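Local coordinates for putative peptide binding protein (Ruminococcus gnavus, PDB 3NOH), which is of unknown function but, as a putative peptide-binding protein, may recognise peptides, at residues 39-42 with 43-46. Numbering follows the deposited sequence.
Sequences IREQ and LKAF
Glu41 and Lys44 form an i to i+3 salt bridge on helix 37-47, a helix packed at the edge of the alpha/beta fold, near the end of strand 22-27 and against helix 71-86. Four i to i+4 backbone bonds run through these two helical turns. Phe46 N reaches Gln42 O at 2.8 Å. The tightly packed side of the contact belongs to Leu43, which rests on Met27 of strand 22-27 and on Leu84 of helix 71-86. The Phe46 ring turns away to Leu84 and Arg83. Within the helix the apolar contact is looser: Ile39 CG2 lies 4.3 Å from Leu43 CD1. Glu41 marks the solvent side; Lys44 lies between it and the packed face. The Glu41 chain bends at chi2 (-55°), which folds the carboxylate back towards Lys44. The lysine is extended beyond CG, and Lys44 CG lies 3.4 Å from Arg40 O. Its ammonium also pairs with Asp129, which takes Arg40 NE as well. The two like charges thus share an acidic partner. An alanine in place of Lys44 would probably leave Glu41 without its mate and Asp129 with Arg40 alone of the two cations. The Gln42 amide is bonded outside these segments: OE1 takes Arg55 N and NE2 gives to Asp38 OD2. Lys44 NZ meets Glu41 OE2 at 2.8 Å, on the syn side and 24° out of the carboxylate plane.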
loop_
_atom_site.group_PDB
_atom_site.type_symbol
_atom_site.label_atom_id
_atom_site.label_comp_id
_atom_site.label_asym_id
_atom_site.label_seq_id
_atom_site.Cartn_x
_atom_site.Cartn_y
_atom_site.Cartn_z
ATOM N N ILE A 39 10.138 7.223 7.301
ATOM C CA ILE A 39 8.815 7.484 6.783
ATOM C C ILE A 39 8.149 6.182 6.386
ATOM O O ILE A 39 6.982 5.937 6.709
ATOM C CB ILE A 39 8.811 8.440 5.539
ATOM C CG1 ILE A 39 9.129 9.855 5.989
ATOM C CG2 ILE A 39 7.469 8.419 4.840
ATOM C CD1 ILE A 39 8.057 10.472 6.874
ATOM N N ARG A 40 8.906 5.305 5.717
ATOM C CA ARG A 40 8.351 4.013 5.372
ATOM C C ARG A 40 7.963 3.187 6.608
ATOM O O ARG A 40 6.930 2.537 6.581
ATOM C CB ARG A 40 9.294 3.194 4.485
ATOM C CG ARG A 40 9.529 3.833 3.112
ATOM C CD ARG A 40 10.093 2.806 2.069
ATOM N NE ARG A 40 11.298 2.154 2.567
ATOM C CZ ARG A 40 12.545 2.633 2.467
ATOM N NH1 ARG A 40 12.796 3.800 1.860
ATOM N NH2 ARG A 40 13.559 1.938 2.981
ATOM N N GLU A 41 8.783 3.232 7.650
ATOM C CA GLU A 41 8.460 2.555 8.922
ATOM C C GLU A 41 7.223 3.188 9.562
ATOM O O GLU A 41 6.352 2.482 10.076
ATOM C CB GLU A 41 9.666 2.551 9.881
ATOM C CG GLU A 41 10.844 1.640 9.433
ATOM C CD GLU A 41 10.404 0.174 9.180
ATOM O OE1 GLU A 41 9.725 -0.414 10.059
ATOM O OE2 GLU A 41 10.711 -0.373 8.097
ATOM N N GLN A 42 7.116 4.526 9.506
ATOM C CA GLN A 42 5.910 5.170 10.037
ATOM C C GLN A 42 4.685 4.687 9.305
ATOM O O GLN A 42 3.662 4.408 9.943
ATOM C CB GLN A 42 5.979 6.687 9.941
ATOM C CG GLN A 42 6.850 7.354 10.926
ATOM C CD GLN A 42 6.641 8.851 10.876
ATOM O OE1 GLN A 42 5.539 9.321 11.113
ATOM N NE2 GLN A 42 7.692 9.598 10.565
ATOM N N LEU A 43 4.786 4.594 7.970
ATOM C CA LEU A 43 3.653 4.098 7.148
ATOM C C LEU A 43 3.261 2.656 7.483
ATOM O O LEU A 43 2.064 2.325 7.529
ATOM C CB LEU A 43 3.867 4.234 5.636
ATOM C CG LEU A 43 3.806 5.649 5.084
ATOM C CD1 LEU A 43 4.404 5.703 3.669
ATOM C CD2 LEU A 43 2.318 6.144 5.143
ATOM N N LYS A 44 4.254 1.789 7.686
ATOM C CA LYS A 44 3.952 0.447 8.110
ATOM C C LYS A 44 3.160 0.435 9.410
ATOM O O LYS A 44 2.145 -0.266 9.520
ATOM C CB LYS A 44 5.259 -0.350 8.293
ATOM C CG LYS A 44 5.960 -0.683 6.997
ATOM C CD LYS A 44 7.297 -1.333 7.255
ATOM C CE LYS A 44 8.081 -1.633 6.005
ATOM N NZ LYS A 44 9.407 -2.222 6.370
ATOM N N ALA A 45 3.646 1.203 10.389
ATOM C CA ALA A 45 3.009 1.306 11.689
ATOM C C ALA A 45 1.595 1.855 11.529
ATOM O O ALA A 45 0.671 1.436 12.229
ATOM C CB ALA A 45 3.831 2.207 12.632
ATOM N N PHE A 46 1.425 2.821 10.631
ATOM C CA PHE A 46 0.104 3.417 10.449
ATOM C C PHE A 46 -0.873 2.411 9.882
ATOM O O PHE A 46 -2.004 2.297 10.357
ATOM C CB PHE A 46 0.161 4.611 9.510
ATOM C CG PHE A 46 -1.133 5.414 9.466
ATOM C CD1 PHE A 46 -2.187 5.010 8.618
ATOM C CD2 PHE A 46 -1.270 6.549 10.222
ATOM C CE1 PHE A 46 -3.366 5.747 8.562
ATOM C CE2 PHE A 46 -2.455 7.303 10.191
ATOM C CZ PHE A 46 -3.497 6.888 9.347
#